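ORC1-type DNA replication protein 2 (Aeropyrum pernix, PDB 1W5T) binds DNA and takes part in the regulation of DNA replication, as an AAA+ ATPase of the Cdc6/Orc family with a C-terminal winged-helix domain. Local coordinates at residues N99-L104 / I115-A120; R166-I171 / N178-L183; I245-V248 / D252-G255. All coordinates share one frame; numbering follows the deposited sequence.

Contact 1. Residues N99-L104 / I115-A120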
loop_
_atom_site.group_PDB
_atom_site.type_symbol
_atom_site.label_atom_id
_atom_site.label_comp_id
_atom_site.label_asym_id
_atom_site.label_seq_id
_atom_site.Cartn_x
_atom_site.Cartn_y
_atom_site.Cartn_z
ATOM N N ASN A 99 -7.527 -15.268 11.294
ATOM C CA ASN A 99 -8.839 -15.785 10.902
ATOM C C ASN A 99 -9.927 -14.710 10.939
ATOM O O ASN A 99 -9.717 -13.620 11.484
ATOM C CB ASN A 99 -9.239 -16.929 11.830
ATOM C CG ASN A 99 -8.907 -16.632 13.279
ATOM O OD1 ASN A 99 -9.085 -15.500 13.746
ATOM N ND2 ASN A 99 -8.391 -17.643 14.002
ATOM N N LEU A 100 -11.088 -15.029 10.362
ATOM C CA LEU A 100 -12.235 -14.143 10.353
ATOM C C LEU A 100 -12.730 -13.894 11.776
ATOM O O LEU A 100 -13.214 -12.799 12.107
ATOM C CB LEU A 100 -13.362 -14.722 9.489
ATOM C CG LEU A 100 -14.487 -13.767 9.057
ATOM C CD1 LEU A 100 -14.009 -12.673 8.088
ATOM C CD2 LEU A 100 -15.642 -14.531 8.418
ATOM N N TYR A 101 -12.604 -14.912 12.625
ATOM C CA TYR A 101 -13.000 -14.758 14.007
ATOM C C TYR A 101 -12.210 -13.597 14.645
ATOM O O TYR A 101 -12.783 -12.804 15.389
ATOM C CB TYR A 101 -12.831 -16.064 14.804
ATOM C CG TYR A 101 -13.032 -15.839 16.296
ATOM C CD1 TYR A 101 -14.282 -15.993 16.890
ATOM C CD2 TYR A 101 -11.960 -15.432 17.107
ATOM C CE1 TYR A 101 -14.443 -15.754 18.273
ATOM C CE2 TYR A 101 -12.114 -15.204 18.448
ATOM C CZ TYR A 101 -13.342 -15.361 19.027
ATOM O OH TYR A 101 -13.469 -15.122 20.377
ATOM N N THR A 102 -10.911 -13.520 14.357
ATOM C CA THR A 102 -10.072 -12.474 14.934
ATOM C C THR A 102 -10.366 -11.101 14.314
ATOM O O THR A 102 -10.501 -10.138 15.037
ATOM C CB THR A 102 -8.546 -12.833 14.837
ATOM O OG1 THR A 102 -8.305 -14.090 15.480
ATOM C CG2 THR A 102 -7.682 -11.874 15.658
ATOM N N ILE A 103 -10.494 -11.033 12.994
ATOM C CA ILE A 103 -10.909 -9.800 12.300
ATOM C C ILE A 103 -12.177 -9.194 12.936
ATOM O O ILE A 103 -12.214 -8.008 13.315
ATOM C CB ILE A 103 -11.047 -10.061 10.755
ATOM C CG1 ILE A 103 -9.650 -10.206 10.132
ATOM C CG2 ILE A 103 -11.832 -8.935 10.047
ATOM C CD1 ILE A 103 -9.559 -11.130 8.935
ATOM N N LEU A 104 -13.175 -10.063 13.123
ATOM C CA LEU A 104 -14.441 -9.685 13.718
ATOM C C LEU A 104 -14.351 -9.192 15.157
ATOM O O LEU A 104 -15.010 -8.212 15.538
ATOM C CB LEU A 104 -15.443 -10.823 13.619
ATOM C CG LEU A 104 -15.972 -11.090 12.222
ATOM C CD1 LEU A 104 -17.045 -12.122 12.410
ATOM C CD2 LEU A 104 -16.520 -9.882 11.515
ATOM N N ILE A 115 -20.543 -6.848 23.120
ATOM C CA ILE A 115 -20.920 -8.032 22.393
ATOM C C ILE A 115 -19.920 -9.059 22.856
ATOM O O ILE A 115 -18.747 -8.804 22.803
ATOM C CB ILE A 115 -20.807 -7.798 20.892
ATOM C CG1 ILE A 115 -22.044 -7.068 20.381
ATOM C CG2 ILE A 115 -20.605 -9.142 20.136
ATOM C CD1 ILE A 115 -21.814 -6.358 19.063
ATOM N N GLN A 116 -20.401 -10.211 23.321
ATOM C CA GLN A 116 -19.521 -11.248 23.812
ATOM C C GLN A 116 -19.098 -12.057 22.637
ATOM O O GLN A 116 -19.901 -12.592 21.881
ATOM C CB GLN A 116 -20.173 -12.119 24.878
ATOM C CG GLN A 116 -19.228 -13.208 25.438
ATOM C CD GLN A 116 -17.918 -12.687 26.081
ATOM O OE1 GLN A 116 -17.888 -12.373 27.277
ATOM N NE2 GLN A 116 -16.852 -12.591 25.286
ATOM N N VAL A 117 -17.799 -12.103 22.487
ATOM C CA VAL A 117 -17.119 -12.791 21.399
ATOM C C VAL A 117 -16.522 -14.156 21.801
ATOM O O VAL A 117 -16.184 -14.935 20.930
ATOM C CB VAL A 117 -16.025 -11.844 20.822
ATOM C CG1 VAL A 117 -14.830 -11.722 21.779
ATOM C CG2 VAL A 117 -15.616 -12.275 19.453
ATOM N N ARG A 118 -16.399 -14.437 23.101
ATOM C CA ARG A 118 -15.926 -15.752 23.591
ATOM C C ARG A 118 -16.727 -16.838 22.905
ATOM O O ARG A 118 -17.951 -16.846 22.982
ATOM C CB ARG A 118 -16.144 -15.921 25.093
ATOM C CG ARG A 118 -15.112 -15.273 26.002
ATOM C CD ARG A 118 -15.422 -15.369 27.578
ATOM N NE ARG A 118 -14.259 -15.866 28.323
ATOM C CZ ARG A 118 -13.158 -15.161 28.568
ATOM N NH1 ARG A 118 -13.069 -13.912 28.150
ATOM N NH2 ARG A 118 -12.142 -15.693 29.241
ATOM N N GLY A 119 -16.060 -17.727 22.198
ATOM C CA GLY A 119 -16.760 -18.872 21.655
ATOM C C GLY A 119 -17.830 -18.608 20.608
ATOM O O GLY A 119 -18.542 -19.548 20.205
ATOM N N ALA A 120 -17.961 -17.361 20.144
ATOM C CA ALA A 120 -18.953 -17.079 19.105
ATOM C C ALA A 120 -18.367 -17.314 17.710
ATOM O O ALA A 120 -17.304 -16.793 17.392
ATOM C CB ALA A 120 -19.510 -15.630 19.225
#

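Contact 2. Residues R166-I171 / N178-L183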
loop_
_atom_site.group_PDB
_atom_site.type_symbol
_atom_site.label_atom_id
_atom_site.label_comp_id
_atom_site.label_asym_id
_atom_site.label_seq_id
_atom_site.Cartn_x
_atom_site.Cartn_y
_atom_site.Cartn_z
ATOM N N ARG A 166 -20.769 -9.897 1.560
ATOM C CA ARG A 166 -22.172 -9.899 1.137
ATOM C C ARG A 166 -23.116 -10.044 2.336
ATOM O O ARG A 166 -24.175 -10.680 2.236
ATOM C CB ARG A 166 -22.409 -10.995 0.092
ATOM C CG ARG A 166 -21.864 -10.613 -1.296
ATOM C CD ARG A 166 -21.634 -11.768 -2.248
ATOM N NE ARG A 166 -22.397 -11.593 -3.486
ATOM C CZ ARG A 166 -23.443 -12.331 -3.822
ATOM N NH1 ARG A 166 -23.858 -13.318 -3.018
ATOM N NH2 ARG A 166 -24.074 -12.091 -4.955
ATOM N N VAL A 167 -22.734 -9.420 3.448
ATOM C CA VAL A 167 -23.435 -9.516 4.716
ATOM C C VAL A 167 -24.960 -9.224 4.696
ATOM O O VAL A 167 -25.750 -9.947 5.309
ATOM C CB VAL A 167 -22.725 -8.668 5.795
ATOM C CG1 VAL A 167 -22.683 -7.196 5.372
ATOM C CG2 VAL A 167 -23.379 -8.856 7.171
ATOM N N HIS A 168 -25.366 -8.191 3.989
ATOM C CA HIS A 168 -26.787 -7.830 3.917
ATOM C C HIS A 168 -27.703 -8.751 3.084
ATOM O O HIS A 168 -28.933 -8.578 3.100
ATOM C CB HIS A 168 -26.905 -6.391 3.467
ATOM C CG HIS A 168 -25.984 -5.483 4.209
ATOM N ND1 HIS A 168 -26.023 -5.354 5.579
ATOM C CD2 HIS A 168 -24.961 -4.705 3.785
ATOM C CE1 HIS A 168 -25.093 -4.501 5.964
ATOM N NE2 HIS A 168 -24.442 -4.084 4.895
ATOM N N GLU A 169 -27.097 -9.699 2.363
ATOM C CA GLU A 169 -27.809 -10.772 1.665
ATOM C C GLU A 169 -27.847 -12.013 2.539
ATOM O O GLU A 169 -28.799 -12.784 2.459
ATOM C CB GLU A 169 -27.123 -11.126 0.345
ATOM C CG GLU A 169 -27.149 -10.024 -0.714
ATOM C CD GLU A 169 -26.449 -10.442 -2.002
ATOM O OE1 GLU A 169 -25.755 -9.592 -2.599
ATOM O OE2 GLU A 169 -26.588 -11.625 -2.424
ATOM N N GLU A 170 -26.825 -12.203 3.375
ATOM C CA GLU A 170 -26.749 -13.373 4.252
ATOM C C GLU A 170 -27.378 -13.108 5.613
ATOM O O GLU A 170 -27.971 -14.012 6.220
ATOM C CB GLU A 170 -25.295 -13.800 4.463
ATOM C CG GLU A 170 -24.669 -14.521 3.276
ATOM C CD GLU A 170 -24.313 -15.977 3.578
ATOM O OE1 GLU A 170 -23.828 -16.678 2.658
ATOM O OE2 GLU A 170 -24.505 -16.435 4.731
ATOM N N ILE A 171 -27.200 -11.889 6.121
ATOM C CA ILE A 171 -27.688 -11.541 7.446
ATOM C C ILE A 171 -28.497 -10.269 7.357
ATOM O O ILE A 171 -27.947 -9.186 7.549
ATOM C CB ILE A 171 -26.529 -11.406 8.454
ATOM C CG1 ILE A 171 -25.655 -12.656 8.420
ATOM C CG2 ILE A 171 -27.071 -11.183 9.866
ATOM C CD1 ILE A 171 -24.354 -12.499 9.127
ATOM N N ASN A 178 -29.576 -1.767 5.534
ATOM C CA ASN A 178 -28.163 -2.163 5.412
ATOM C C ASN A 178 -27.268 -1.160 6.149
ATOM O O ASN A 178 -27.308 0.049 5.836
ATOM C CB ASN A 178 -27.760 -2.198 3.942
ATOM C CG ASN A 178 -28.583 -3.215 3.115
ATOM O OD1 ASN A 178 -29.220 -4.119 3.653
ATOM N ND2 ASN A 178 -28.562 -3.054 1.814
ATOM N N ARG A 179 -26.442 -1.630 7.088
ATOM C CA ARG A 179 -25.689 -0.690 7.932
ATOM C C ARG A 179 -24.191 -0.924 8.005
ATOM O O ARG A 179 -23.538 -0.403 8.904
ATOM C CB ARG A 179 -26.253 -0.688 9.359
ATOM C CG ARG A 179 -27.751 -0.557 9.449
ATOM C CD ARG A 179 -28.185 -0.291 10.859
ATOM N NE ARG A 179 -29.594 -0.014 10.956
ATOM C CZ ARG A 179 -30.156 1.156 11.110
ATOM N NH1 ARG A 179 -29.464 2.301 11.205
ATOM N NH2 ARG A 179 -31.482 1.167 11.175
ATOM N N ILE A 180 -23.650 -1.700 7.071
ATOM C CA ILE A 180 -22.210 -2.015 7.053
ATOM C C ILE A 180 -21.660 -1.865 5.641
ATOM O O ILE A 180 -22.159 -2.510 4.712
ATOM C CB ILE A 180 -21.908 -3.459 7.531
ATOM C CG1 ILE A 180 -22.511 -3.748 8.900
ATOM C CG2 ILE A 180 -20.387 -3.647 7.666
ATOM C CD1 ILE A 180 -22.306 -5.158 9.307
ATOM N N GLY A 181 -20.651 -1.019 5.472
ATOM C CA GLY A 181 -19.938 -0.951 4.212
ATOM C C GLY A 181 -18.465 -1.236 4.424
ATOM O O GLY A 181 -18.000 -1.333 5.554
ATOM N N PHE A 182 -17.722 -1.342 3.329
ATOM C CA PHE A 182 -16.346 -1.787 3.368
ATOM C C PHE A 182 -15.450 -0.992 2.483
ATOM O O PHE A 182 -15.826 -0.624 1.398
ATOM C CB PHE A 182 -16.255 -3.238 2.925
ATOM C CG PHE A 182 -16.834 -4.191 3.902
ATOM C CD1 PHE A 182 -18.097 -4.679 3.717
ATOM C CD2 PHE A 182 -16.104 -4.613 5.005
ATOM C CE1 PHE A 182 -18.640 -5.587 4.600
ATOM C CE2 PHE A 182 -16.669 -5.500 5.925
ATOM C CZ PHE A 182 -17.939 -5.988 5.705
ATOM N N LEU A 183 -14.248 -0.740 2.967
ATOM C CA LEU A 183 -13.208 -0.152 2.166
ATOM C C LEU A 183 -12.049 -1.125 2.304
ATOM O O LEU A 183 -11.471 -1.257 3.389
ATOM C CB LEU A 183 -12.835 1.202 2.736
ATOM C CG LEU A 183 -12.410 2.286 1.755
ATOM C CD1 LEU A 183 -11.550 3.327 2.393
ATOM C CD2 LEU A 183 -11.845 1.839 0.413
#

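Contact 3. Residues I245-V248 / D252-G255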
loop_
_atom_site.group_PDB
_atom_site.type_symbol
_atom_site.label_atom_id
_atom_site.label_comp_id
_atom_site.label_asym_id
_atom_site.label_seq_id
_atom_site.Cartn_x
_atom_site.Cartn_y
_atom_site.Cartn_z
ATOM N N ILE A 245 14.194 17.514 -0.749
ATOM C CA ILE A 245 13.755 16.184 -0.416
ATOM C C ILE A 245 12.953 15.687 -1.598
ATOM O O ILE A 245 13.284 14.651 -2.207
ATOM C CB ILE A 245 12.940 16.165 0.876
ATOM C CG1 ILE A 245 13.814 16.612 2.067
ATOM C CG2 ILE A 245 12.453 14.733 1.152
ATOM C CD1 ILE A 245 13.070 17.008 3.393
ATOM N N SER A 246 11.937 16.479 -1.959
ATOM C CA SER A 246 11.021 16.140 -3.050
ATOM C C SER A 246 11.714 15.971 -4.410
ATOM O O SER A 246 11.339 15.083 -5.160
ATOM C CB SER A 246 9.818 17.104 -3.119
ATOM O OG SER A 246 10.200 18.459 -3.133
ATOM N N ASP A 247 12.750 16.765 -4.691
ATOM C CA ASP A 247 13.525 16.626 -5.936
ATOM C C ASP A 247 14.235 15.297 -6.054
ATOM O O ASP A 247 14.417 14.796 -7.144
ATOM C CB ASP A 247 14.574 17.735 -6.090
ATOM C CG ASP A 247 14.046 18.927 -6.844
ATOM O OD1 ASP A 247 12.814 19.157 -6.845
ATOM O OD2 ASP A 247 14.794 19.702 -7.468
ATOM N N VAL A 248 14.652 14.735 -4.928
ATOM C CA VAL A 248 15.304 13.428 -4.929
ATOM C C VAL A 248 14.281 12.300 -4.895
ATOM O O VAL A 248 14.450 11.333 -5.638
ATOM C CB VAL A 248 16.307 13.270 -3.754
ATOM C CG1 VAL A 248 17.026 11.926 -3.809
ATOM C CG2 VAL A 248 17.315 14.380 -3.750
ATOM N N ASP A 252 8.968 10.920 -10.692
ATOM C CA ASP A 252 9.379 11.564 -11.951
ATOM C C ASP A 252 10.881 11.930 -11.995
ATOM O O ASP A 252 11.429 12.165 -13.048
ATOM C CB ASP A 252 8.522 12.798 -12.260
ATOM C CG ASP A 252 8.426 13.759 -11.096
ATOM O OD1 ASP A 252 7.928 14.892 -11.281
ATOM O OD2 ASP A 252 8.780 13.480 -9.941
ATOM N N LYS A 253 11.535 11.971 -10.845
ATOM C CA LYS A 253 12.954 12.260 -10.803
ATOM C C LYS A 253 13.793 11.031 -10.552
ATOM O O LYS A 253 14.931 11.173 -10.189
ATOM C CB LYS A 253 13.228 13.256 -9.693
ATOM C CG LYS A 253 12.338 14.474 -9.777
ATOM C CD LYS A 253 13.015 15.636 -10.441
ATOM C CE LYS A 253 12.015 16.652 -10.918
ATOM N NZ LYS A 253 12.112 17.928 -10.134
ATOM N N GLY A 254 13.238 9.831 -10.682
ATOM C CA GLY A 254 14.020 8.624 -10.437
ATOM C C GLY A 254 13.947 8.028 -9.054
ATOM O O GLY A 254 14.577 6.970 -8.806
ATOM N N GLY A 255 13.158 8.651 -8.160
ATOM C CA GLY A 255 12.963 8.144 -6.811
ATOM C C GLY A 255 11.762 7.227 -6.639
ATOM O O GLY A 255 10.942 7.110 -7.559
#

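Contact 1. Residues N99-L104 / I115-A120
Tyr101 holds CG anti to its own nitrogen (chi1 171°), which carries the phenol away from the first turn of helix 100-111 and out to Val117, whose CG2 is likewise anti to N and lies 3.7 Å from Tyr101 OH. The ring arrives edge first: the carbonyl oxygens of Val117 and Ala120 both lie near its plane, with Ala120 O 3.2 Å from Tyr101 CD1. At the end of the ring, Tyr101 OH donates to Val117 O over 2.8 Å. This donor stands above the carbonyl plane, 60° out of it, rather than on a lone pair.

The acceptor belongs to a type II beta turn, Val117 to Ala120, which lies between helices 100-111 and 122-136 of the AAA+ domain. The turn's own bond, Ala120 N to Val117 O (3.1 Å), reaches that oxygen from the face opposite the phenol, so two donors grip it. Gly119, at phi 65°, adopts the left-handed backbone conformation common for glycine at this place in a type II turn. Behind the turn, Val117 and Ala120 both touch Ile125 of helix 122-136. At the N-terminus of helix 100-111, Asn99 is the N-cap, its OD1 accepting from Thr102 N at 2.8 Å.

Contact 2. Residues R166-I171 / N178-L183
His168 and Asn178 form the closely packed part of this contact, imidazole ring and side-chain amide lying stacked with their planes 16° apart. Asn178 CB sits over the ring face, 3.7 Å from the His168 centroid, a CH-pi contact, while Asn178 OD1 comes to 3.2 Å from His168 CB. Val167 CG1 covers the opposite face, so the imidazole is held from both sides. Its edge is fixed as well: His168 NE2 donates to Ile180 O over 2.8 Å, nearly straight at 168°, with the oxygen close to the ring plane and the donor on a carbonyl lone pair. The torsion places CG of His168 beside the backbone N (chi1 -47°), directing the ring at the start of strand 180-186. With an alanine here, Ile180 O would probably lose this donor and a gap would probably open between Val167 and Asn178.

Packing is looser where Val167 meets the strand. Val167 CG1 is 4.4 Å from Ile180 CB and equally far from Phe182 CE1, which it approaches at the ring edge. The solvent side is polar: Arg166 NH1 and exposed Glu169 OE2 are 3.3 Å apart, paired by charge alone because no N-H of the guanidinium is aimed at the oxygen, which stands off its plane.

In the AAA+ core, strand 180-186 runs between parallel strands 139-145 and 51-56, and short helix 167-170 lies against its beginning. Val167 and Ile180 both reach helix 122-136, through Leu126 and Leu133 respectively; Phe182 packs on Leu164 and Leu165 of helix 158-165 and on Val51 of strand 51-56.

Contact 3. Residues I245-V248 / D252-G255
Charge pairs Asp247 of helix 239-249 with Lys253 of the following loop. Asp247 OD1 and Lys253 NZ stand 3.6 Å apart, a long salt bridge made as the two side chains cross at an angle. Asp247 OD2 is farther from Lys253 NZ, at 4.2 Å. The ammonium also has a weak hydrogen bond to Ser217 OG, at the start of helix 217-231. Asp252 OD2 accepts from Ser217 N, tying the loop's beginning to the same helix.

Van der Waals contact comes from the lysine's aliphatic part. Lys253 CB lies 3.2 Å from Asp247 O and Lys253 CG 3.4 Å from the same oxygen. With CG beside the backbone N (chi1 -52°) and bends at chi2 and chi4, the chain passes this carbonyl before its nitrogen reaches the carboxylate.

These residues belong to the ATPase lid, the helical domain that follows the AAA+ core in Cdc6/Orc proteins: 252-255 is part of the loop joining helix 239-249 to helix 259-275. Gly255 lies about 10 Å from the side chains of Tyr215 and Ile63, both ATP-binding, which puts the loop near the nucleotide site. On the side of helix 239-249 turned into the lid, Ile245 packs against Leu224, Ala262, Leu266 and Val286.

The backbones come closest at Val248 and Gly255, whose CA atoms are 6.1 Å apart. Gly255 CA approaches Val248 O to 3.7 Å, and a beta carbon at Gly255 would collide with that oxygen. Gly254, with phi 94° and psi 1°, has a separate restriction: a side chain would press on the preceding carbonyl.

In the fold
Contacts 1 and 2 both belong to the AAA+ core, their centres about 17 Å apart without touching. Helix 122-136 is their shared neighbour, receiving side chains from each. Contact 2 is the buried one: helix meets central-sheet strand through a sandwiched ring and an in-plane bond to a strand carbonyl. Contact 1 is at the surface, where a phenol reaches a turn carbonyl from above its plane. Contact 3, also superficial, is in the lid on the opposite side of the chain's centre, with centres about 45 Å from contact 1 and 42 Å from contact 2; it relies on a long salt bridge and close backbone approach at glycine.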